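Abbfa_003403 (Acinetobacter baumannii, PDB 4ZXH) is a four-domain nonribosomal peptide synthetase whose condensation, adenylation, carrier and thioesterase domains probably extend and release a peptide product. Local coordinates at residues L664-Y669 against N712-T717; I1054-R1059 against L1093-S1098; R1060-Q1065 against N1088-L1093. One frame throughout, in Å; residues are numbered along the deposited sequence.

Contact 1 closes first along the chain, in the AMP-binding (adenylation) part. It joins neighbouring strands 662-665 and 713-716 of a mixed sheet. Contacts 2 and 3 come later, at the thioesterase end, across the chain's centre and about 71 Å and 78 Å from contact 1 between centres. Contact 2 pairs edge strand 1055-1057 with strand 1093-1096 of the thioesterase sheet. Contact 3 joins the loops that follow and precede these strands, so its segments fall between those of contact 2, apart from the shared Leu1093. The centres of contacts 2 and 3 are about 13 Å apart, and Arg1059 reaches the carbonyl of Pro1089. These two lie together at one edge of the thioesterase sheet.

Contact 1 of 3, residues L664-Y669 against N712-T717; sequences LAITTY and NVLQAT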
loop_
_atom_site.group_PDB
_atom_site.type_symbol
_atom_site.label_atom_id
_atom_site.label_comp_id
_atom_site.label_asym_id
_atom_site.label_seq_id
_atom_site.Cartn_x
_atom_site.Cartn_y
_atom_site.Cartn_z
ATOM N N LEU A 664 -9.824 35.760 -18.375
ATOM C CA LEU A 664 -10.302 34.907 -19.452
ATOM C C LEU A 664 -11.426 34.005 -18.968
ATOM O O LEU A 664 -11.184 33.013 -18.274
ATOM C CB LEU A 664 -9.177 34.062 -20.028
ATOM C CG LEU A 664 -9.589 33.265 -21.264
ATOM C CD1 LEU A 664 -9.952 34.209 -22.401
ATOM C CD2 LEU A 664 -8.492 32.292 -21.694
ATOM N N ALA A 665 -12.653 34.359 -19.342
ATOM C CA ALA A 665 -13.827 33.581 -18.991
ATOM C C ALA A 665 -14.056 32.391 -19.945
ATOM O O ALA A 665 -14.354 32.572 -21.129
ATOM C CB ALA A 665 -15.028 34.475 -18.969
ATOM N N ILE A 666 -13.931 31.174 -19.417
ATOM C CA ILE A 666 -14.013 29.964 -20.239
ATOM C C ILE A 666 -15.142 29.039 -19.826
ATOM O O ILE A 666 -15.476 28.112 -20.545
ATOM C CB ILE A 666 -12.720 29.148 -20.174
ATOM C CG1 ILE A 666 -12.539 28.589 -18.774
ATOM C CG2 ILE A 666 -11.526 30.014 -20.500
ATOM C CD1 ILE A 666 -11.207 27.940 -18.597
ATOM N N THR A 667 -15.707 29.277 -18.653
ATOM C CA THR A 667 -16.684 28.361 -18.089
ATOM C C THR A 667 -18.085 28.652 -18.604
ATOM O O THR A 667 -18.523 29.811 -18.599
ATOM C CB THR A 667 -16.679 28.451 -16.561
ATOM O OG1 THR A 667 -15.335 28.326 -16.087
ATOM C CG2 THR A 667 -17.537 27.369 -15.939
ATOM N N THR A 668 -18.781 27.598 -19.035
ATOM C CA THR A 668 -20.195 27.703 -19.378
ATOM C C THR A 668 -21.007 28.462 -18.322
ATOM O O THR A 668 -20.791 28.308 -17.118
ATOM C CB THR A 668 -20.843 26.321 -19.579
ATOM O OG1 THR A 668 -22.265 26.487 -19.670
ATOM C CG2 THR A 668 -20.546 25.411 -18.428
ATOM N N TYR A 669 -21.947 29.281 -18.774
ATOM C CA TYR A 669 -22.752 30.059 -17.839
ATOM C C TYR A 669 -23.828 29.181 -17.221
ATOM O O TYR A 669 -24.591 29.626 -16.363
ATOM C CB TYR A 669 -23.379 31.270 -18.523
ATOM C CG TYR A 669 -24.336 30.912 -19.636
ATOM C CD1 TYR A 669 -25.702 30.815 -19.399
ATOM C CD2 TYR A 669 -23.875 30.684 -20.932
ATOM C CE1 TYR A 669 -26.586 30.492 -20.428
ATOM C CE2 TYR A 669 -24.750 30.357 -21.954
ATOM C CZ TYR A 669 -26.103 30.261 -21.695
ATOM O OH TYR A 669 -26.967 29.941 -22.713
ATOM N N ASN A 712 -4.489 37.838 -17.041
ATOM C CA ASN A 712 -3.893 37.788 -15.702
ATOM C C ASN A 712 -4.809 37.215 -14.592
ATOM O O ASN A 712 -4.464 37.245 -13.405
ATOM C CB ASN A 712 -3.383 39.184 -15.302
ATOM C CG ASN A 712 -4.494 40.175 -15.047
ATOM O OD1 ASN A 712 -5.630 39.971 -15.464
ATOM N ND2 ASN A 712 -4.164 41.274 -14.377
ATOM N N VAL A 713 -5.968 36.689 -14.974
ATOM C CA VAL A 713 -6.774 35.864 -14.064
ATOM C C VAL A 713 -7.417 34.750 -14.887
ATOM O O VAL A 713 -7.992 35.005 -15.947
ATOM C CB VAL A 713 -7.897 36.658 -13.322
ATOM C CG1 VAL A 713 -8.605 35.762 -12.298
ATOM C CG2 VAL A 713 -7.361 37.909 -12.640
ATOM N N LEU A 714 -7.314 33.515 -14.416
ATOM C CA LEU A 714 -7.952 32.403 -15.111
ATOM C C LEU A 714 -8.533 31.437 -14.096
ATOM O O LEU A 714 -7.821 30.964 -13.210
ATOM C CB LEU A 714 -6.955 31.677 -16.025
ATOM C CG LEU A 714 -7.472 30.474 -16.828
ATOM C CD1 LEU A 714 -8.525 30.899 -17.806
ATOM C CD2 LEU A 714 -6.353 29.787 -17.575
ATOM N N GLN A 715 -9.826 31.155 -14.211
ATOM C CA GLN A 715 -10.449 30.139 -13.366
ATOM C C GLN A 715 -10.966 28.989 -14.235
ATOM O O GLN A 715 -11.511 29.205 -15.320
ATOM C CB GLN A 715 -11.563 30.753 -12.511
ATOM C CG GLN A 715 -12.795 29.901 -12.389
ATOM C CD GLN A 715 -13.778 30.362 -11.317
ATOM O OE1 GLN A 715 -13.415 30.634 -10.175
ATOM N NE2 GLN A 715 -15.036 30.524 -11.727
ATOM N N ALA A 716 -10.760 27.768 -13.753
ATOM C CA ALA A 716 -11.019 26.569 -14.533
ATOM C C ALA A 716 -11.020 25.322 -13.654
ATOM O O ALA A 716 -10.316 25.264 -12.644
ATOM C CB ALA A 716 -9.977 26.421 -15.636
ATOM N N THR A 717 -11.805 24.324 -14.048
ATOM C CA THR A 717 -11.737 23.009 -13.426
ATOM C C THR A 717 -10.423 22.318 -13.803
ATOM O O THR A 717 -9.831 22.620 -14.856
ATOM C CB THR A 717 -12.916 22.132 -13.857
ATOM O OG1 THR A 717 -12.830 21.880 -15.266
ATOM C CG2 THR A 717 -14.238 22.829 -13.534
#
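Leu664 and Leu714 sit beside each other where the two chains run in nearly the same direction, 23° apart, and the backbone N of Leu664 donates to Val713 O at 3.1 Å. The two leucine side chains lie side by side and point the same way. Leu714 turns its CG anti to its own N (chi1 180°), which lets CD1 lean over to CB of Leu664 at 3.9 Å. These are adjacent parallel strands of the mixed sheet in the AMP-binding part of the adenylation domain. Helix 699-709 covers Leu664 through Leu702, Tyr705 and Leu706. Past Ala665 the first chain leaves the strand. Ile666 then crosses Leu714 at about a right angle, its CD1 lying 4.1 Å from Leu714 CD1. The same CD1 meets Ala716 CB at 3.5 Å, so one methyl touches two residues that lie two apart on the neighbouring strand. Thr667 also faces that strand, but its OG1 bonds to Glu677. Glu677 takes the Gln715 NE2 as well, while OE1 of that glutamine accepts from Trp771, and this fixes the amide on the side of the sheet away from Leu714.

Contact 2 of 3, residues I1054-R1059 against L1093-S1098; sequences IVIELR and LRAIQS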
loop_
_atom_site.group_PDB
_atom_site.type_symbol
_atom_site.label_atom_id
_atom_site.label_comp_id
_atom_site.label_asym_id
_atom_site.label_seq_id
_atom_site.Cartn_x
_atom_site.Cartn_y
_atom_site.Cartn_z
ATOM N N ILE A 1054 24.434 -27.474 -12.362
ATOM C CA ILE A 1054 23.771 -28.184 -13.452
ATOM C C ILE A 1054 22.944 -29.359 -12.938
ATOM O O ILE A 1054 22.265 -30.035 -13.710
ATOM C CB ILE A 1054 24.778 -28.687 -14.507
ATOM C CG1 ILE A 1054 25.637 -29.830 -13.966
ATOM C CG2 ILE A 1054 25.643 -27.540 -15.020
ATOM C CD1 ILE A 1054 26.649 -30.315 -14.978
ATOM N N VAL A 1055 22.991 -29.586 -11.631
ATOM C CA VAL A 1055 22.122 -30.567 -10.980
ATOM C C VAL A 1055 20.970 -29.887 -10.246
ATOM O O VAL A 1055 21.176 -28.989 -9.417
ATOM C CB VAL A 1055 22.882 -31.441 -9.958
ATOM C CG1 VAL A 1055 21.927 -32.436 -9.332
ATOM C CG2 VAL A 1055 24.058 -32.161 -10.605
ATOM N N ILE A 1056 19.757 -30.321 -10.569
ATOM C CA ILE A 1056 18.543 -29.855 -9.899
ATOM C C ILE A 1056 17.944 -31.049 -9.170
ATOM O O ILE A 1056 17.743 -32.110 -9.768
ATOM C CB ILE A 1056 17.533 -29.222 -10.920
ATOM C CG1 ILE A 1056 16.218 -28.829 -10.262
ATOM C CG2 ILE A 1056 17.248 -30.157 -12.035
ATOM C CD1 ILE A 1056 16.399 -28.024 -9.012
ATOM N N GLU A 1057 17.706 -30.917 -7.868
ATOM C CA GLU A 1057 17.099 -32.034 -7.148
ATOM C C GLU A 1057 15.578 -31.880 -7.143
ATOM O O GLU A 1057 15.049 -31.031 -6.438
ATOM C CB GLU A 1057 17.650 -32.143 -5.726
ATOM C CG GLU A 1057 17.152 -33.376 -4.953
ATOM C CD GLU A 1057 18.050 -33.766 -3.766
ATOM O OE1 GLU A 1057 19.287 -33.884 -3.933
ATOM O OE2 GLU A 1057 17.515 -33.917 -2.647
ATOM N N LEU A 1058 14.892 -32.693 -7.952
ATOM C CA LEU A 1058 13.434 -32.634 -8.085
ATOM C C LEU A 1058 12.713 -33.260 -6.887
ATOM O O LEU A 1058 11.582 -32.921 -6.592
ATOM C CB LEU A 1058 12.994 -33.333 -9.367
ATOM C CG LEU A 1058 13.486 -32.630 -10.632
ATOM C CD1 LEU A 1058 13.146 -33.397 -11.897
ATOM C CD2 LEU A 1058 12.889 -31.263 -10.697
ATOM N N ARG A 1059 13.366 -34.195 -6.208
ATOM C CA ARG A 1059 12.760 -34.825 -5.044
ATOM C C ARG A 1059 13.825 -35.399 -4.110
ATOM O O ARG A 1059 14.679 -36.145 -4.551
ATOM C CB ARG A 1059 11.761 -35.900 -5.474
ATOM C CG ARG A 1059 11.120 -36.657 -4.327
ATOM C CD ARG A 1059 10.385 -35.726 -3.381
ATOM N NE ARG A 1059 9.886 -36.439 -2.203
ATOM C CZ ARG A 1059 9.317 -35.858 -1.149
ATOM N NH1 ARG A 1059 9.154 -34.540 -1.113
ATOM N NH2 ARG A 1059 8.904 -36.600 -0.133
ATOM N N LEU A 1093 15.081 -37.968 -6.842
ATOM C CA LEU A 1093 15.236 -37.738 -8.280
ATOM C C LEU A 1093 16.127 -36.525 -8.513
ATOM O O LEU A 1093 15.901 -35.448 -7.933
ATOM C CB LEU A 1093 13.904 -37.479 -8.961
ATOM C CG LEU A 1093 12.784 -38.438 -8.671
ATOM C CD1 LEU A 1093 11.525 -37.887 -9.333
ATOM C CD2 LEU A 1093 13.185 -39.797 -9.212
ATOM N N ARG A 1094 17.119 -36.700 -9.378
ATOM C CA ARG A 1094 18.016 -35.621 -9.746
ATOM C C ARG A 1094 18.116 -35.581 -11.250
ATOM O O ARG A 1094 18.119 -36.616 -11.905
ATOM C CB ARG A 1094 19.387 -35.819 -9.115
ATOM C CG ARG A 1094 19.316 -36.050 -7.629
ATOM C CD ARG A 1094 20.648 -35.795 -6.960
ATOM N NE ARG A 1094 20.510 -35.725 -5.514
ATOM C CZ ARG A 1094 21.036 -36.611 -4.688
ATOM N NH1 ARG A 1094 21.742 -37.619 -5.180
ATOM N NH2 ARG A 1094 20.869 -36.478 -3.378
ATOM N N ALA A 1095 18.171 -34.380 -11.797
ATOM C CA ALA A 1095 18.185 -34.195 -13.238
ATOM C C ALA A 1095 19.321 -33.258 -13.559
ATOM O O ALA A 1095 19.683 -32.416 -12.732
ATOM C CB ALA A 1095 16.847 -33.627 -13.750
ATOM N N ILE A 1096 19.887 -33.400 -14.752
ATOM C CA ILE A 1096 21.040 -32.599 -15.109
ATOM C C ILE A 1096 20.808 -31.791 -16.374
ATOM O O ILE A 1096 20.564 -32.344 -17.447
ATOM C CB ILE A 1096 22.265 -33.481 -15.276
ATOM C CG1 ILE A 1096 22.594 -34.139 -13.933
ATOM C CG2 ILE A 1096 23.429 -32.668 -15.812
ATOM C CD1 ILE A 1096 23.927 -34.846 -13.886
ATOM N N GLN A 1097 20.869 -30.470 -16.242
ATOM C CA GLN A 1097 20.808 -29.596 -17.409
ATOM C C GLN A 1097 22.221 -29.370 -17.986
ATOM O O GLN A 1097 23.220 -29.559 -17.302
ATOM C CB GLN A 1097 20.165 -28.262 -17.033
ATOM C CG GLN A 1097 21.038 -27.432 -16.137
ATOM C CD GLN A 1097 20.339 -26.196 -15.660
ATOM O OE1 GLN A 1097 19.277 -25.828 -16.170
ATOM N NE2 GLN A 1097 20.910 -25.559 -14.647
ATOM N N SER A 1098 22.310 -28.954 -19.237
ATOM C CA SER A 1098 23.617 -28.660 -19.823
ATOM C C SER A 1098 24.227 -27.352 -19.303
ATOM O O SER A 1098 23.531 -26.342 -19.145
ATOM C CB SER A 1098 23.495 -28.614 -21.348
ATOM O OG SER A 1098 24.674 -28.117 -21.938
#
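Glu1057 and Arg1094 stand next to each other on one face of an antiparallel strand pair, their side chains side by side and pointing the same way. Both the NE and the NH2 of the arginine turn to a single carboxylate oxygen. NE lies 2.7 Å from Glu1057 OE1, in a bond of 160°, and the NH2 bond to the same atom is weak. The oxygen sits at the edge of the guanidinium, in its plane. The two planes are 49° apart, and NE comes to OE1 from above the carboxylate plane. Glu1057 CG is anti to the backbone N (chi1 -175°), which carries the acid out alongside the arginine. Next to them on this face, Val1055 CG2 packs on Ile1096 CG1 at 4.1 Å. On the other face Ala1095 CB meets Ile1056 CG2 at 3.9 Å; Leu1058 CD1 also comes to this CB, at 4.1 Å. Paired bonds between Ile1056 and Ala1095 hold the strands. Further on, Leu1058 and Arg1059 both face Leu1093, a classic beta bulge, and Leu1093 N donates to Arg1059 O at 3.0 Å. Strand 1055-1057 is one of the two outermost strands of the thioesterase sheet, and helix 977-990, a helix of the carrier part, touches Ile1056 and Leu1058. Glu1057 OE2 has a second cation, Arg1060, so the carboxylate is shared by two arginines, which probably favours its ionised form.

Contact 3 of 3, residues R1060-Q1065 against N1088-L1093; sequences RGTYEQ and NPNRTL
Asn1090 sets its amide obliquely across the side chain of Thr1062, and the threonine hydroxyl OG1 donates to Asn1090 OD1 at 2.9 Å. The donor is tilted 21° from the carbonyl plane of the amide. Thr1062 has OG1 between its backbone N and carbonyl carbon (chi1 53°), which turns the hydroxyl to that amide. The other end of the amide looks back: Asn1090 ND2 donates to Asn1088 OD1 at 3.2 Å, on a lone pair. Asn1088 OD1 also takes the backbone N of Asn1090 at 3.0 Å, which makes an Asx turn. It lies within a type I beta turn from Asn1088 to Arg1091.

The backbone carbonyl of Asn1090 is gripped in turn. Thr1062 N reaches Asn1090 O at 2.9 Å from above the carbonyl plane, and Tyr1063 N comes to the same oxygen at 3.0 Å nearly in line with the C=O. Thr1092 holds the start of the other loop, as its OG1 accepts from Gly1061 N at 2.9 Å. Arg1091 lays its CG near Gln1065 O, while its NH2 hydrogen-bonds to Tyr1317 O and makes a salt bridge to Asp1314 near the C-terminus. Gln1065 sends its amide to Thr1158 and Pro1130. The loops lie at the ends of an edge strand, 1055-1057, and its neighbour, 1093-1096. Across the contact the bonds use backbone N-H groups and one hydroxyl as donors, with no salt bridge between the segments. Three of the four bonds end on Asn1090 and the fourth on Thr1092 OG1, so the loops are fixed mainly by directional neutral bonds.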
loop_
_atom_site.group_PDB
_atom_site.type_symbol
_atom_site.label_atom_id
_atom_site.label_comp_id
_atom_site.label_asym_id
_atom_site.label_seq_id
_atom_site.Cartn_x
_atom_site.Cartn_y
_atom_site.Cartn_z
ATOM N N ARG A 1060 13.787 -35.026 -2.828
ATOM C CA ARG A 1060 14.584 -35.714 -1.809
ATOM C C ARG A 1060 13.739 -36.819 -1.202
ATOM O O ARG A 1060 12.728 -36.557 -0.540
ATOM C CB ARG A 1060 15.066 -34.757 -0.714
ATOM C CG ARG A 1060 15.868 -35.424 0.413
ATOM C CD ARG A 1060 16.516 -34.368 1.322
ATOM N NE ARG A 1060 17.344 -33.426 0.561
ATOM C CZ ARG A 1060 18.661 -33.544 0.364
ATOM N NH1 ARG A 1060 19.337 -34.561 0.890
ATOM N NH2 ARG A 1060 19.309 -32.629 -0.352
ATOM N N GLY A 1061 14.142 -38.060 -1.447
ATOM C CA GLY A 1061 13.424 -39.211 -0.930
ATOM C C GLY A 1061 14.148 -39.806 0.254
ATOM O O GLY A 1061 15.069 -39.193 0.797
ATOM N N THR A 1062 13.736 -41.007 0.651
ATOM C CA THR A 1062 14.266 -41.655 1.853
ATOM C C THR A 1062 14.982 -42.940 1.493
ATOM O O THR A 1062 15.548 -43.601 2.355
ATOM C CB THR A 1062 13.150 -41.991 2.872
ATOM O OG1 THR A 1062 12.116 -42.737 2.212
ATOM C CG2 THR A 1062 12.545 -40.726 3.474
ATOM N N TYR A 1063 14.933 -43.312 0.221
ATOM C CA TYR A 1063 15.640 -44.498 -0.238
ATOM C C TYR A 1063 17.104 -44.151 -0.606
ATOM O O TYR A 1063 17.405 -43.036 -1.047
ATOM C CB TYR A 1063 14.886 -45.125 -1.419
ATOM C CG TYR A 1063 15.460 -46.431 -1.920
ATOM C CD1 TYR A 1063 15.554 -47.538 -1.079
ATOM C CD2 TYR A 1063 15.897 -46.565 -3.237
ATOM C CE1 TYR A 1063 16.082 -48.741 -1.532
ATOM C CE2 TYR A 1063 16.428 -47.765 -3.700
ATOM C CZ TYR A 1063 16.519 -48.853 -2.841
ATOM O OH TYR A 1063 17.049 -50.050 -3.281
ATOM N N GLU A 1064 18.007 -45.108 -0.397
ATOM C CA GLU A 1064 19.430 -44.910 -0.648
ATOM C C GLU A 1064 19.716 -44.436 -2.085
ATOM O O GLU A 1064 20.440 -43.459 -2.301
ATOM C CB GLU A 1064 20.200 -46.204 -0.348
ATOM N N GLN A 1065 19.122 -45.111 -3.064
ATOM C CA GLN A 1065 19.478 -44.896 -4.465
ATOM C C GLN A 1065 18.579 -43.901 -5.192
ATOM O O GLN A 1065 17.375 -44.099 -5.307
ATOM C CB GLN A 1065 19.462 -46.227 -5.205
ATOM C CG GLN A 1065 19.924 -46.149 -6.643
ATOM C CD GLN A 1065 19.803 -47.484 -7.321
ATOM O OE1 GLN A 1065 18.719 -48.079 -7.356
ATOM N NE2 GLN A 1065 20.924 -47.994 -7.822
ATOM N N ASN A 1088 6.948 -42.285 -7.149
ATOM C CA ASN A 1088 6.943 -42.601 -5.727
ATOM C C ASN A 1088 7.827 -41.610 -4.980
ATOM O O ASN A 1088 9.026 -41.550 -5.202
ATOM C CB ASN A 1088 7.415 -44.045 -5.537
ATOM C CG ASN A 1088 7.508 -44.464 -4.090
ATOM O OD1 ASN A 1088 7.385 -43.652 -3.174
ATOM N ND2 ASN A 1088 7.753 -45.754 -3.877
ATOM N N PRO A 1089 7.225 -40.807 -4.098
ATOM C CA PRO A 1089 7.948 -39.730 -3.401
ATOM C C PRO A 1089 9.113 -40.190 -2.495
ATOM O O PRO A 1089 9.854 -39.335 -2.008
ATOM C CB PRO A 1089 6.849 -39.064 -2.564
ATOM C CG PRO A 1089 5.752 -40.104 -2.456
ATOM C CD PRO A 1089 5.793 -40.831 -3.756
ATOM N N ASN A 1090 9.267 -41.491 -2.261
ATOM C CA ASN A 1090 10.379 -41.979 -1.454
ATOM C C ASN A 1090 11.682 -42.142 -2.242
ATOM O O ASN A 1090 12.719 -42.470 -1.674
ATOM C CB ASN A 1090 10.017 -43.302 -0.795
ATOM C CG ASN A 1090 9.010 -43.129 0.306
ATOM O OD1 ASN A 1090 9.337 -42.627 1.385
ATOM N ND2 ASN A 1090 7.771 -43.529 0.045
ATOM N N ARG A 1091 11.625 -41.912 -3.544
ATOM C CA ARG A 1091 12.811 -41.970 -4.375
ATOM C C ARG A 1091 13.310 -40.562 -4.667
ATOM O O ARG A 1091 12.576 -39.731 -5.213
ATOM C CB ARG A 1091 12.539 -42.712 -5.695
ATOM C CG ARG A 1091 13.812 -43.179 -6.422
ATOM C CD ARG A 1091 13.525 -43.543 -7.856
ATOM N NE ARG A 1091 12.432 -44.504 -7.971
ATOM C CZ ARG A 1091 12.615 -45.814 -8.039
ATOM N NH1 ARG A 1091 13.851 -46.318 -8.000
ATOM N NH2 ARG A 1091 11.570 -46.619 -8.150
ATOM N N THR A 1092 14.554 -40.303 -4.275
ATOM C CA THR A 1092 15.283 -39.121 -4.706
ATOM C C THR A 1092 15.412 -39.110 -6.236
ATOM O O THR A 1092 15.762 -40.127 -6.846
ATOM C CB THR A 1092 16.684 -39.073 -4.053
ATOM O OG1 THR A 1092 16.545 -39.104 -2.622
ATOM C CG2 THR A 1092 17.467 -37.833 -4.487
ATOM N N LEU A 1093 15.081 -37.968 -6.842
ATOM C CA LEU A 1093 15.236 -37.738 -8.280
ATOM C C LEU A 1093 16.127 -36.525 -8.513
ATOM O O LEU A 1093 15.901 -35.448 -7.933
ATOM C CB LEU A 1093 13.904 -37.479 -8.961
ATOM C CG LEU A 1093 12.784 -38.438 -8.671
ATOM C CD1 LEU A 1093 11.525 -37.887 -9.333
ATOM C CD2 LEU A 1093 13.185 -39.797 -9.212
#